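PDB 4GL6: DUF5037 domain-containing protein, which is of unknown function but is a DUF5037 family protein from the gut bacterium Ruminococcus gnavus. Local coordinates for residues Glu85-Glu90 / Asp169-Gln174; Ala96-Ile101 / Lys189-Leu194; Glu109-Ile114 / Lys123-Leu128. All blocks are in the same frame, centred on the assembly; numbering follows the deposited sequence.

Contact 1 (Glu85-Glu90 / Asp169-Gln174)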
ATOM      1  N   GLU A  85       4.695   4.971   2.913  1.00 51.64           N
ATOM      2  CA  GLU A  85       4.064   4.978   4.232  1.00 52.52           C
ATOM      3  C   GLU A  85       4.850   5.834   5.224  1.00 53.17           C
ATOM      4  O   GLU A  85       4.277   6.667   5.923  1.00 55.28           O
ATOM      5  CB  GLU A  85       3.944   3.540   4.757  1.00 54.69           C
ATOM      6  CG  GLU A  85       2.900   2.730   3.990  1.00 62.21           C
ATOM      7  CD  GLU A  85       2.973   1.232   4.208  1.00 64.10           C
ATOM      8  OE1 GLU A  85       3.672   0.747   5.130  1.00 60.43           O
ATOM      9  OE2 GLU A  85       2.314   0.515   3.423  1.00 57.81           O
ATOM     10  N   SER A  86       6.161   5.646   5.244  1.00 49.46           N
ATOM     11  CA  SER A  86       7.033   6.368   6.157  1.00 53.88           C
ATOM     12  C   SER A  86       6.970   7.893   5.947  1.00 54.43           C
ATOM     13  O   SER A  86       6.819   8.651   6.904  1.00 52.02           O
ATOM     14  CB  SER A  86       8.474   5.865   6.001  1.00 56.23           C
ATOM     15  OG  SER A  86       9.301   6.439   6.986  1.00 59.33           O
HETATM   16  N   MSE A  87       7.088   8.315   4.690  1.00 55.59           N
HETATM   17  CA  MSE A  87       7.028   9.740   4.306  1.00 54.98           C
HETATM   18  C   MSE A  87       5.663  10.389   4.622  1.00 53.20           C
HETATM   19  O   MSE A  87       5.602  11.552   5.044  1.00 57.43           O
HETATM   20  CB  MSE A  87       7.407   9.920   2.823  1.00 52.27           C
HETATM   21  CG  MSE A  87       8.890   9.669   2.514  1.00 53.87           C
HETATM   22 SE   MSE A  87       9.336   9.748   0.563  0.75 51.18          SE
HETATM   23  CE  MSE A  87       9.082   7.886   0.057  1.00 46.31           C
ATOM     24  N   ILE A  88       4.584   9.638   4.447  1.00 51.90           N
ATOM     25  CA  ILE A  88       3.254  10.128   4.816  1.00 53.43           C
ATOM     26  C   ILE A  88       3.118  10.173   6.350  1.00 54.54           C
ATOM     27  O   ILE A  88       2.596  11.155   6.889  1.00 50.12           O
ATOM     28  CB  ILE A  88       2.142   9.297   4.169  1.00 56.28           C
ATOM     29  CG1 ILE A  88       2.212   9.489   2.651  1.00 59.33           C
ATOM     30  CG2 ILE A  88       0.772   9.760   4.660  1.00 55.11           C
ATOM     31  CD1 ILE A  88       1.286   8.598   1.875  1.00 59.98           C
ATOM     32  N   GLU A  89       3.638   9.146   7.044  1.00 54.06           N
ATOM     33  CA  GLU A  89       3.577   9.081   8.512  1.00 50.65           C
ATOM     34  C   GLU A  89       4.203  10.292   9.196  1.00 53.65           C
ATOM     35  O   GLU A  89       3.697  10.723  10.230  1.00 55.14           O
ATOM     36  CB  GLU A  89       4.144   7.764   9.060  1.00 50.75           C
ATOM     37  CG  GLU A  89       3.794   7.521  10.535  1.00 53.16           C
ATOM     38  CD  GLU A  89       4.022   6.090  11.019  1.00 55.59           C
ATOM     39  OE1 GLU A  89       4.562   5.243  10.281  1.00 56.26           O
ATOM     40  OE2 GLU A  89       3.646   5.803  12.172  1.00 57.37           O
ATOM     41  N   GLU A  90       5.258  10.858   8.606  1.00 59.53           N
ATOM     42  CA  GLU A  90       5.868  12.103   9.110  1.00 63.05           C
ATOM     43  C   GLU A  90       4.831  13.226   9.285  1.00 61.48           C
ATOM     44  O   GLU A  90       4.949  14.014  10.212  1.00 67.42           O
ATOM     45  CB  GLU A  90       7.021  12.558   8.215  1.00 74.17           C
ATOM     46  CG  GLU A  90       8.257  11.680   8.365  1.00 91.62           C
ATOM     47  CD  GLU A  90       9.285  11.828   7.245  1.00107.79           C
ATOM     48  OE1 GLU A  90       9.051  12.546   6.233  1.00111.09           O
ATOM     49  OE2 GLU A  90      10.372  11.213   7.388  1.00114.27           O
ATOM     50  N   ASP A 169       7.218  17.787  -2.126  1.00 64.12           N
ATOM     51  CA  ASP A 169       8.664  17.756  -1.852  1.00 70.67           C
ATOM     52  C   ASP A 169       9.274  16.383  -1.607  1.00 70.05           C
ATOM     53  O   ASP A 169      10.444  16.187  -1.941  1.00 71.41           O
ATOM     54  CB  ASP A 169       9.002  18.669  -0.648  1.00 74.87           C
ATOM     55  CG  ASP A 169       8.471  20.101  -0.810  1.00 76.38           C
ATOM     56  OD1 ASP A 169       8.468  20.632  -1.942  1.00 76.34           O
ATOM     57  OD2 ASP A 169       8.021  20.693   0.197  1.00 78.22           O
ATOM     58  N   LYS A 170       8.504  15.457  -1.028  1.00 67.64           N
ATOM     59  CA  LYS A 170       9.024  14.134  -0.640  1.00 66.37           C
ATOM     60  C   LYS A 170       8.760  13.049  -1.687  1.00 62.38           C
ATOM     61  O   LYS A 170       9.682  12.325  -2.044  1.00 67.37           O
ATOM     62  CB  LYS A 170       8.496  13.698   0.753  1.00 69.04           C
ATOM     63  CG  LYS A 170       8.817  14.647   1.923  1.00 72.17           C
ATOM     64  CD  LYS A 170      10.295  14.745   2.313  1.00 73.94           C
ATOM     65  CE  LYS A 170      10.523  15.890   3.298  1.00 76.70           C
ATOM     66  NZ  LYS A 170      11.960  16.126   3.598  1.00 73.89           N
ATOM     67  N   LEU A 171       7.527  12.923  -2.175  1.00 60.12           N
ATOM     68  CA  LEU A 171       7.204  11.862  -3.155  1.00 57.35           C
ATOM     69  C   LEU A 171       7.786  12.066  -4.558  1.00 58.02           C
ATOM     70  O   LEU A 171       8.267  11.109  -5.166  1.00 55.97           O
ATOM     71  CB  LEU A 171       5.703  11.593  -3.219  1.00 52.89           C
ATOM     72  CG  LEU A 171       5.065  11.092  -1.923  1.00 52.97           C
ATOM     73  CD1 LEU A 171       3.645  10.654  -2.235  1.00 48.83           C
ATOM     74  CD2 LEU A 171       5.850   9.959  -1.266  1.00 52.04           C
ATOM     75  N   GLY A 172       7.744  13.289  -5.072  1.00 60.99           N
ATOM     76  CA  GLY A 172       8.379  13.601  -6.362  1.00 61.80           C
ATOM     77  C   GLY A 172       7.778  13.119  -7.675  1.00 60.13           C
ATOM     78  O   GLY A 172       8.502  12.976  -8.664  1.00 65.10           O
ATOM     79  N   GLY A 173       6.471  12.888  -7.698  1.00 51.87           N
ATOM     80  CA  GLY A 173       5.781  12.529  -8.943  1.00 52.22           C
ATOM     81  C   GLY A 173       4.266  12.539  -8.821  1.00 49.67           C
ATOM     82  O   GLY A 173       3.715  13.112  -7.883  1.00 49.94           O
ATOM     83  N   GLN A 174       3.595  11.896  -9.767  1.00 48.14           N
ATOM     84  CA  GLN A 174       2.136  11.782  -9.708  1.00 47.73           C
ATOM     85  C   GLN A 174       1.767  10.739  -8.639  1.00 44.02           C
ATOM     86  O   GLN A 174       2.252   9.608  -8.688  1.00 42.19           O
ATOM     87  CB  GLN A 174       1.531  11.439 -11.083  1.00 45.95           C
ATOM     88  CG  GLN A 174       0.011  11.374 -11.062  1.00 44.55           C
ATOM     89  CD  GLN A 174      -0.698  11.445 -12.399  1.00 48.53           C
ATOM     90  OE1 GLN A 174      -0.705  12.488 -13.081  1.00 60.09           O
ATOM     91  NE2 GLN A 174      -1.395  10.362 -12.739  1.00 44.58           N
TER
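Met87 reaches from one helix to the end of another, where it meets Lys170 and Leu171. The residue is a selenomethionine, with SE in place of the natural sulfur. Its CB already points at the other segment. CG lies beside the backbone N and opposite the carbonyl carbon (chi1 -70°). CG then carries the chain straight on, since chi2 is near 180°, and SE arrives at the partner helix. SE is the atom that does most of the touching. Met87 SE lies 3.7 Å from Lys170 O. Met87 SE is also 4.0 Å from Lys170 CB and 3.9 Å from Leu171 CD2, so it rests against backbone and side chain at once. At SE the chain bends (chi3 -90°). The bend turns CE aside, with Met87 CE 4.1 Å from Leu171 CD2. The two side chains run obliquely past each other. All of this is van der Waals contact.

Lys170 offers its CB and then leaves. Its chain bends at chi2 and takes the ammonium group away from Met87. Glu90 OE1 remains 5.3 Å from Lys170 NZ, so the opposite charges are near but not paired. Leu171 is buried and forms the inner side, while Met87 is partly exposed. The next residue, Gly172, has positive phi and turns the chain out of the helix. Just before it, the backbone O of Leu171 accepts a hydrogen bond from Trp122 NE1.

The contact thus joins helix 75-95 to the C-terminal end of helix 156-171. That second helix is the crossover of a beta-alpha-beta unit between the parallel strands 140-147 and 175-182. Ile88 packs deeper beside it, on Ala142 and Val144 of strand 140-147 and on Val166 and Tyr167 of helix 156-171.

Contact 2 (Ala96-Ile101 / Lys189-Leu194)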
ATOM      1  N   ALA A  96      -2.720  12.834  14.124  1.00 55.90           N
ATOM      2  CA  ALA A  96      -3.483  11.876  14.978  1.00 58.95           C
ATOM      3  C   ALA A  96      -2.577  10.872  15.710  1.00 60.33           C
ATOM      4  O   ALA A  96      -1.406  10.751  15.355  1.00 63.24           O
ATOM      5  CB  ALA A  96      -4.509  11.131  14.141  1.00 54.95           C
ATOM      6  N   GLU A  97      -3.112  10.184  16.728  1.00 59.91           N
ATOM      7  CA  GLU A  97      -2.340   9.183  17.512  1.00 65.54           C
ATOM      8  C   GLU A  97      -2.466   7.787  16.919  1.00 61.93           C
ATOM      9  O   GLU A  97      -1.456   7.107  16.752  1.00 62.57           O
ATOM     10  CB  GLU A  97      -2.771   9.116  18.981  1.00 73.27           C
ATOM     11  CG  GLU A  97      -2.654  10.420  19.756  1.00 87.32           C
ATOM     12  CD  GLU A  97      -3.259  10.351  21.158  1.00103.28           C
ATOM     13  OE1 GLU A  97      -3.355   9.249  21.740  1.00123.89           O
ATOM     14  OE2 GLU A  97      -3.646  11.411  21.694  1.00 95.73           O
ATOM     15  N   ASN A  98      -3.705   7.360  16.654  1.00 60.28           N
ATOM     16  CA  ASN A  98      -4.009   6.049  16.044  1.00 56.64           C
ATOM     17  C   ASN A  98      -4.388   6.195  14.583  1.00 50.92           C
ATOM     18  O   ASN A  98      -5.231   7.023  14.229  1.00 49.42           O
ATOM     19  CB  ASN A  98      -5.163   5.327  16.734  1.00 61.03           C
ATOM     20  CG  ASN A  98      -4.715   4.479  17.871  1.00 67.98           C
ATOM     21  OD1 ASN A  98      -4.856   3.247  17.806  1.00 70.82           O
ATOM     22  ND2 ASN A  98      -4.099   5.100  18.884  1.00 71.61           N
ATOM     23  N   TYR A  99      -3.796   5.345  13.754  1.00 48.20           N
ATOM     24  CA  TYR A  99      -3.988   5.389  12.318  1.00 46.96           C
ATOM     25  C   TYR A  99      -3.340   4.184  11.647  1.00 47.93           C
ATOM     26  O   TYR A  99      -2.522   3.496  12.253  1.00 47.13           O
ATOM     27  CB  TYR A  99      -3.350   6.674  11.723  1.00 47.36           C
ATOM     28  CG  TYR A  99      -1.915   6.864  12.169  1.00 47.03           C
ATOM     29  CD1 TYR A  99      -0.861   6.205  11.527  1.00 48.76           C
ATOM     30  CD2 TYR A  99      -1.609   7.662  13.263  1.00 50.96           C
ATOM     31  CE1 TYR A  99       0.457   6.351  11.954  1.00 50.19           C
ATOM     32  CE2 TYR A  99      -0.286   7.824  13.691  1.00 53.69           C
ATOM     33  CZ  TYR A  99       0.742   7.163  13.033  1.00 50.74           C
ATOM     34  OH  TYR A  99       2.033   7.317  13.461  1.00 52.64           O
ATOM     35  N   TYR A 100      -3.696   3.961  10.389  1.00 46.85           N
ATOM     36  CA  TYR A 100      -3.081   2.923   9.586  1.00 47.46           C
ATOM     37  C   TYR A 100      -2.825   3.536   8.210  1.00 47.44           C
ATOM     38  O   TYR A 100      -3.772   4.017   7.563  1.00 47.88           O
ATOM     39  CB  TYR A 100      -3.977   1.695   9.486  1.00 48.69           C
ATOM     40  CG  TYR A 100      -3.264   0.510   8.867  1.00 50.72           C
ATOM     41  CD1 TYR A 100      -3.158   0.382   7.471  1.00 49.90           C
ATOM     42  CD2 TYR A 100      -2.702  -0.489   9.663  1.00 51.94           C
ATOM     43  CE1 TYR A 100      -2.506  -0.706   6.892  1.00 53.87           C
ATOM     44  CE2 TYR A 100      -2.058  -1.586   9.093  1.00 57.09           C
ATOM     45  CZ  TYR A 100      -1.962  -1.689   7.705  1.00 53.15           C
ATOM     46  OH  TYR A 100      -1.327  -2.752   7.126  1.00 45.76           O
ATOM     47  N   ILE A 101      -1.562   3.521   7.779  1.00 42.71           N
ATOM     48  CA  ILE A 101      -1.166   4.066   6.492  1.00 40.19           C
ATOM     49  C   ILE A 101      -0.854   2.882   5.595  1.00 41.96           C
ATOM     50  O   ILE A 101       0.088   2.132   5.853  1.00 46.93           O
ATOM     51  CB  ILE A 101       0.071   4.966   6.618  1.00 43.28           C
ATOM     52  CG1 ILE A 101      -0.195   6.101   7.635  1.00 46.65           C
ATOM     53  CG2 ILE A 101       0.457   5.513   5.251  1.00 39.78           C
ATOM     54  CD1 ILE A 101       1.041   6.896   8.008  1.00 47.01           C
ATOM     55  N   LYS A 189     -11.946  -1.964  14.292  1.00 48.29           N
ATOM     56  CA  LYS A 189     -12.356  -3.117  13.481  1.00 47.47           C
ATOM     57  C   LYS A 189     -11.606  -3.110  12.157  1.00 47.77           C
ATOM     58  O   LYS A 189     -11.157  -4.167  11.686  1.00 49.02           O
ATOM     59  CB  LYS A 189     -13.848  -3.086  13.172  1.00 48.58           C
ATOM     60  CG  LYS A 189     -14.775  -3.261  14.366  1.00 49.92           C
ATOM     61  CD  LYS A 189     -16.209  -3.048  13.925  1.00 49.63           C
ATOM     62  CE  LYS A 189     -17.124  -2.997  15.107  1.00 54.57           C
ATOM     63  NZ  LYS A 189     -18.482  -2.580  14.667  1.00 54.99           N
ATOM     64  N   ALA A 190     -11.506  -1.919  11.552  1.00 45.43           N
ATOM     65  CA  ALA A 190     -10.813  -1.734  10.297  1.00 41.36           C
ATOM     66  C   ALA A 190      -9.376  -2.222  10.395  1.00 40.50           C
ATOM     67  O   ALA A 190      -8.943  -3.012   9.580  1.00 41.00           O
ATOM     68  CB  ALA A 190     -10.851  -0.275   9.889  1.00 42.68           C
ATOM     69  N   GLU A 191      -8.675  -1.763  11.423  1.00 44.81           N
ATOM     70  CA  GLU A 191      -7.246  -2.068  11.687  1.00 48.13           C
ATOM     71  C   GLU A 191      -6.993  -3.564  11.697  1.00 47.93           C
ATOM     72  O   GLU A 191      -6.059  -4.022  11.069  1.00 50.35           O
ATOM     73  CB  GLU A 191      -6.840  -1.446  13.037  1.00 58.95           C
ATOM     74  CG  GLU A 191      -5.374  -1.457  13.480  1.00 62.51           C
ATOM     75  CD  GLU A 191      -5.227  -1.044  14.953  1.00 79.89           C
ATOM     76  OE1 GLU A 191      -5.934  -1.610  15.835  1.00 92.72           O
ATOM     77  OE2 GLU A 191      -4.412  -0.139  15.245  1.00 93.44           O
ATOM     78  N   LYS A 192      -7.852  -4.327  12.374  1.00 49.10           N
ATOM     79  CA  LYS A 192      -7.709  -5.794  12.450  1.00 47.01           C
ATOM     80  C   LYS A 192      -7.739  -6.479  11.074  1.00 44.91           C
ATOM     81  O   LYS A 192      -7.085  -7.499  10.885  1.00 49.63           O
ATOM     82  CB  LYS A 192      -8.759  -6.423  13.374  1.00 48.98           C
ATOM     83  CG  LYS A 192      -8.797  -5.922  14.823  1.00 53.19           C
ATOM     84  CD  LYS A 192      -7.500  -5.914  15.632  1.00 58.71           C
ATOM     85  CE  LYS A 192      -7.700  -5.075  16.891  1.00 62.68           C
ATOM     86  NZ  LYS A 192      -6.587  -5.115  17.877  1.00 69.82           N
ATOM     87  N   ILE A 193      -8.464  -5.900  10.115  1.00 43.41           N
ATOM     88  CA  ILE A 193      -8.556  -6.422   8.733  1.00 39.10           C
ATOM     89  C   ILE A 193      -7.343  -5.990   7.897  1.00 37.47           C
ATOM     90  O   ILE A 193      -6.757  -6.805   7.186  1.00 37.36           O
ATOM     91  CB  ILE A 193      -9.872  -5.986   8.065  1.00 38.50           C
ATOM     92  CG1 ILE A 193     -11.084  -6.552   8.846  1.00 38.65           C
ATOM     93  CG2 ILE A 193      -9.907  -6.468   6.619  1.00 37.32           C
ATOM     94  CD1 ILE A 193     -12.440  -6.007   8.431  1.00 38.21           C
ATOM     95  N   LEU A 194      -6.983  -4.710   7.990  1.00 38.67           N
ATOM     96  CA  LEU A 194      -5.807  -4.139   7.301  1.00 40.31           C
ATOM     97  C   LEU A 194      -4.488  -4.835   7.641  1.00 43.77           C
ATOM     98  O   LEU A 194      -3.591  -4.873   6.810  1.00 51.57           O
ATOM     99  CB  LEU A 194      -5.687  -2.624   7.574  1.00 40.50           C
ATOM    100  CG  LEU A 194      -6.762  -1.703   6.973  1.00 38.09           C
ATOM    101  CD1 LEU A 194      -6.875  -0.379   7.725  1.00 39.69           C
ATOM    102  CD2 LEU A 194      -6.527  -1.457   5.496  1.00 32.38           C
TER
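Strand 99-104 is an outermost strand of the mixed four-stranded sheet, and here its Tyr100 packs against Leu194, the last residue of helix 184-194. The contact is a CH-pi arrangement. Leu194 CB stands over one face of the phenol, 3.8 Å from the centroid of the Tyr100 ring and only 10° off the ring normal. The CD1 branch of Leu194 extends the cover toward the root of the ring and lies 3.8 Å from Tyr100 CD1. The tyrosine and leucine side chains lie alongside each other and point opposite ways. Tyr100 CG is anti to the backbone N (chi1 -170°), which lays the ring along the helix end.

Neighbouring residues of the strand serve opposite faces of the sheet. Tyr100 points to helix 184-194, while Tyr99 and Ile101 point to the other side and pack on helix 75-95. The sheet is therefore sandwiched between helices at this edge. Leu194 also touches Tyr145 on the adjacent strand 140-147 and Phe206 of helix 204-210.

The phenol oxygen has its bonded partner elsewhere, in the backbone O of Lys51. Tyr100 OH is also 3.1 Å from Leu194 O, near the C-terminal end of the helix. The ring of His52 meets that of Tyr100 with the planes about 30° apart, and a glycerol, probably from the crystallisation liquor, lies about 4 Å from the tyrosine side chain. Just before the strand, Asn98 OD1 and Glu191 OE2 approach to 4.3 Å without bonding. Glu191 has a like charge close by in Glu188, which may favour protonation of one of the two carboxylates.

Contact 3 (Glu109-Ile114 / Lys123-Leu128); sequences EEWQDI and KNYVDL
Trp111 lies flat against Leu128 on one side and turns an edge to Tyr125. Leu128 CB stands over the benzene half of the indole, 3.9 Å from the centroid of that six-membered ring and 17° off its normal, a CH-pi contact. The CD2 branch of Leu128 sits farther in, 4.0 Å above the plane and over the middle of the indole. Leu128 O lies off the ring's outer side, 3.6 Å from Trp111 CZ2. Tyr125 comes near the indole plane, at the edge, where its CE1 is 3.9 Å from Trp111 CZ3. Tyr125 CG is trans to its own N (chi1 177°), which carries the ring out to that edge. The tyrosine and tryptophan side chains run roughly perpendicular.

The ends of Ile114 and Leu128 meet head-on, CD1 against CD2. A type I turn from Trp111 to Ile114, closed by Ile114 N to Trp111 O, sends both side chains toward helix 122-129. Leu128 lies over the indole face, with Ile114 beside it on the same side of the ring plane.

Ile119 of helix 116-119, in the short connection between the segments, touches both Ile114 and Leu128. Tyr125 OH hydrogen-bonds to Leu139 O, which would steady its ring beside the tryptophan.

With apolar and aromatic groups alone carrying the side-chain contact, the loop is held to the helix by shape and dispersion rather than by polar bonds.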
ATOM      1  N   GLU A 109       4.964  -5.409 -15.119  1.00 51.21           N
ATOM      2  CA  GLU A 109       5.717  -6.560 -15.654  1.00 56.21           C
ATOM      3  C   GLU A 109       7.111  -6.179 -16.152  1.00 58.05           C
ATOM      4  O   GLU A 109       8.090  -6.823 -15.775  1.00 62.68           O
ATOM      5  CB  GLU A 109       4.930  -7.267 -16.771  1.00 64.74           C
ATOM      6  CG  GLU A 109       5.538  -8.588 -17.243  1.00 78.49           C
ATOM      7  CD  GLU A 109       4.719  -9.294 -18.316  1.00 92.09           C
ATOM      8  OE1 GLU A 109       4.076  -8.622 -19.157  1.00 89.63           O
ATOM      9  OE2 GLU A 109       4.741 -10.541 -18.332  1.00 93.97           O
ATOM     10  N   GLU A 110       7.178  -5.090 -16.925  1.00 58.88           N
ATOM     11  CA  GLU A 110       8.430  -4.574 -17.517  1.00 61.39           C
ATOM     12  C   GLU A 110       9.562  -4.389 -16.504  1.00 58.55           C
ATOM     13  O   GLU A 110      10.706  -4.650 -16.841  1.00 63.47           O
ATOM     14  CB  GLU A 110       8.240  -3.223 -18.261  1.00 68.14           C
ATOM     15  CG  GLU A 110       7.223  -3.177 -19.411  1.00 81.80           C
ATOM     16  CD  GLU A 110       5.810  -2.788 -18.977  1.00 94.74           C
ATOM     17  OE1 GLU A 110       5.668  -1.755 -18.295  1.00 84.08           O
ATOM     18  OE2 GLU A 110       4.840  -3.504 -19.335  1.00102.31           O
ATOM     19  N   TRP A 111       9.243  -3.946 -15.284  1.00 56.07           N
ATOM     20  CA  TRP A 111      10.255  -3.682 -14.231  1.00 56.68           C
ATOM     21  C   TRP A 111      10.484  -4.768 -13.214  1.00 54.11           C
ATOM     22  O   TRP A 111      11.407  -4.655 -12.402  1.00 54.86           O
ATOM     23  CB  TRP A 111       9.937  -2.382 -13.488  1.00 59.12           C
ATOM     24  CG  TRP A 111       9.721  -1.180 -14.380  1.00 60.73           C
ATOM     25  CD1 TRP A 111      10.101  -1.017 -15.708  1.00 63.23           C
ATOM     26  CD2 TRP A 111       9.148   0.106 -13.999  1.00 62.10           C
ATOM     27  NE1 TRP A 111       9.754   0.209 -16.173  1.00 64.81           N
ATOM     28  CE2 TRP A 111       9.183   0.939 -15.203  1.00 63.91           C
ATOM     29  CE3 TRP A 111       8.605   0.632 -12.828  1.00 57.73           C
ATOM     30  CZ2 TRP A 111       8.697   2.237 -15.216  1.00 63.87           C
ATOM     31  CZ3 TRP A 111       8.122   1.950 -12.855  1.00 59.88           C
ATOM     32  CH2 TRP A 111       8.175   2.730 -14.024  1.00 60.12           C
ATOM     33  N   GLN A 112       9.701  -5.841 -13.266  1.00 53.63           N
ATOM     34  CA  GLN A 112       9.830  -6.933 -12.299  1.00 56.05           C
ATOM     35  C   GLN A 112      11.187  -7.626 -12.293  1.00 64.12           C
ATOM     36  O   GLN A 112      11.618  -8.097 -11.248  1.00 68.22           O
ATOM     37  CB  GLN A 112       8.703  -7.935 -12.462  1.00 55.06           C
ATOM     38  CG  GLN A 112       7.394  -7.314 -12.000  1.00 55.08           C
ATOM     39  CD  GLN A 112       6.178  -8.121 -12.322  1.00 50.16           C
ATOM     40  OE1 GLN A 112       6.244  -9.278 -12.730  1.00 53.74           O
ATOM     41  NE2 GLN A 112       5.049  -7.483 -12.185  1.00 45.62           N
ATOM     42  N   ASP A 113      11.864  -7.643 -13.441  1.00 71.14           N
ATOM     43  CA  ASP A 113      13.212  -8.202 -13.535  1.00 73.20           C
ATOM     44  C   ASP A 113      14.284  -7.341 -12.878  1.00 66.92           C
ATOM     45  O   ASP A 113      15.352  -7.878 -12.586  1.00 68.20           O
ATOM     46  CB  ASP A 113      13.605  -8.443 -15.000  1.00 84.27           C
ATOM     47  CG  ASP A 113      12.780  -9.544 -15.670  1.00 99.35           C
ATOM     48  OD1 ASP A 113      11.977 -10.245 -14.997  1.00 90.54           O
ATOM     49  OD2 ASP A 113      12.952  -9.706 -16.897  1.00113.94           O
ATOM     50  N   ILE A 114      14.025  -6.044 -12.643  1.00 61.77           N
ATOM     51  CA  ILE A 114      15.045  -5.143 -12.066  1.00 61.27           C
ATOM     52  C   ILE A 114      15.422  -5.642 -10.662  1.00 60.69           C
ATOM     53  O   ILE A 114      14.520  -5.975  -9.888  1.00 64.98           O
ATOM     54  CB  ILE A 114      14.608  -3.651 -11.955  1.00 59.14           C
ATOM     55  CG1 ILE A 114      14.199  -3.054 -13.312  1.00 56.64           C
ATOM     56  CG2 ILE A 114      15.768  -2.795 -11.427  1.00 62.60           C
ATOM     57  CD1 ILE A 114      13.551  -1.686 -13.211  1.00 52.17           C
ATOM     58  N   LYS A 123      14.561   7.088  -5.150  1.00 66.75           N
ATOM     59  CA  LYS A 123      15.109   7.926  -6.227  1.00 69.20           C
ATOM     60  C   LYS A 123      15.102   7.237  -7.619  1.00 71.76           C
ATOM     61  O   LYS A 123      14.757   7.873  -8.613  1.00 73.71           O
ATOM     62  CB  LYS A 123      16.503   8.459  -5.885  1.00 68.66           C
ATOM     63  CG  LYS A 123      17.557   7.412  -5.525  1.00 77.87           C
ATOM     64  CD  LYS A 123      18.990   7.916  -5.755  1.00 80.43           C
ATOM     65  CE  LYS A 123      20.016   6.806  -5.555  1.00 80.71           C
ATOM     66  NZ  LYS A 123      21.357   7.154  -6.090  1.00 85.51           N
ATOM     67  N   ASN A 124      15.434   5.945  -7.670  1.00 67.56           N
ATOM     68  CA  ASN A 124      15.452   5.180  -8.927  1.00 63.31           C
ATOM     69  C   ASN A 124      14.071   4.904  -9.440  1.00 61.72           C
ATOM     70  O   ASN A 124      13.847   4.866 -10.657  1.00 62.13           O
ATOM     71  CB  ASN A 124      16.163   3.836  -8.758  1.00 63.73           C
ATOM     72  CG  ASN A 124      17.643   3.982  -8.520  1.00 64.32           C
ATOM     73  OD1 ASN A 124      18.265   4.951  -8.939  1.00 67.83           O
ATOM     74  ND2 ASN A 124      18.223   2.994  -7.872  1.00 63.97           N
ATOM     75  N   TYR A 125      13.155   4.656  -8.508  1.00 59.83           N
ATOM     76  CA  TYR A 125      11.771   4.379  -8.842  1.00 55.22           C
ATOM     77  C   TYR A 125      11.115   5.611  -9.475  1.00 54.34           C
ATOM     78  O   TYR A 125      10.433   5.488 -10.485  1.00 54.10           O
ATOM     79  CB  TYR A 125      11.014   3.876  -7.604  1.00 52.06           C
ATOM     80  CG  TYR A 125       9.549   3.638  -7.845  1.00 47.58           C
ATOM     81  CD1 TYR A 125       9.123   2.742  -8.823  1.00 47.56           C
ATOM     82  CD2 TYR A 125       8.571   4.294  -7.080  1.00 47.89           C
ATOM     83  CE1 TYR A 125       7.752   2.514  -9.054  1.00 47.59           C
ATOM     84  CE2 TYR A 125       7.194   4.075  -7.304  1.00 45.24           C
ATOM     85  CZ  TYR A 125       6.804   3.192  -8.291  1.00 42.92           C
ATOM     86  OH  TYR A 125       5.490   2.980  -8.492  1.00 43.63           O
ATOM     87  N   VAL A 126      11.325   6.771  -8.859  1.00 53.55           N
ATOM     88  CA  VAL A 126      10.831   8.057  -9.374  1.00 53.25           C
ATOM     89  C   VAL A 126      11.392   8.350 -10.762  1.00 57.52           C
ATOM     90  O   VAL A 126      10.673   8.834 -11.629  1.00 60.11           O
ATOM     91  CB  VAL A 126      11.171   9.226  -8.413  1.00 53.00           C
ATOM     92  CG1 VAL A 126      10.930  10.588  -9.063  1.00 53.32           C
ATOM     93  CG2 VAL A 126      10.376   9.096  -7.124  1.00 48.53           C
ATOM     94  N   ASP A 127      12.679   8.075 -10.950  1.00 65.62           N
ATOM     95  CA  ASP A 127      13.342   8.237 -12.254  1.00 69.09           C
ATOM     96  C   ASP A 127      12.655   7.355 -13.305  1.00 64.73           C
ATOM     97  O   ASP A 127      12.386   7.817 -14.412  1.00 66.50           O
ATOM     98  CB  ASP A 127      14.847   7.912 -12.159  1.00 71.00           C
ATOM     99  CG  ASP A 127      15.486   7.677 -13.526  1.00 82.90           C
ATOM    100  OD1 ASP A 127      15.518   8.632 -14.335  1.00 87.21           O
ATOM    101  OD2 ASP A 127      15.924   6.526 -13.796  1.00 93.43           O
ATOM    102  N   LEU A 128      12.391   6.100 -12.950  1.00 58.97           N
ATOM    103  CA  LEU A 128      11.705   5.183 -13.854  1.00 57.65           C
ATOM    104  C   LEU A 128      10.295   5.686 -14.193  1.00 55.80           C
ATOM    105  O   LEU A 128       9.899   5.663 -15.358  1.00 55.27           O
ATOM    106  CB  LEU A 128      11.669   3.755 -13.290  1.00 58.41           C
ATOM    107  CG  LEU A 128      12.839   2.816 -13.600  1.00 62.37           C
ATOM    108  CD1 LEU A 128      14.242   3.410 -13.411  1.00 77.32           C
ATOM    109  CD2 LEU A 128      12.637   1.580 -12.736  1.00 63.19           C
TER

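All three contacts are partly buried, and none is bonded by hydrogen bonds between its segments. Contacts 1 and 2 serve opposite faces of the mixed sheet. They meet through helix 75-95 and strand 99-104, where Glu89 OE2 probably hydrogen-bonds to Tyr99 OH. Contact 1 joins helix to helix through a selenomethionine side chain, contact 2 strand to helix through a phenol face. Contact 3 is a short-range loop-to-helix contact, farther out from the chain centre and built on an indole. It touches contact 1 where Val126 packs on the backbone of Leu171 and Gly172. Contacts 2 and 3 lie on opposite sides of the centre and do not touch.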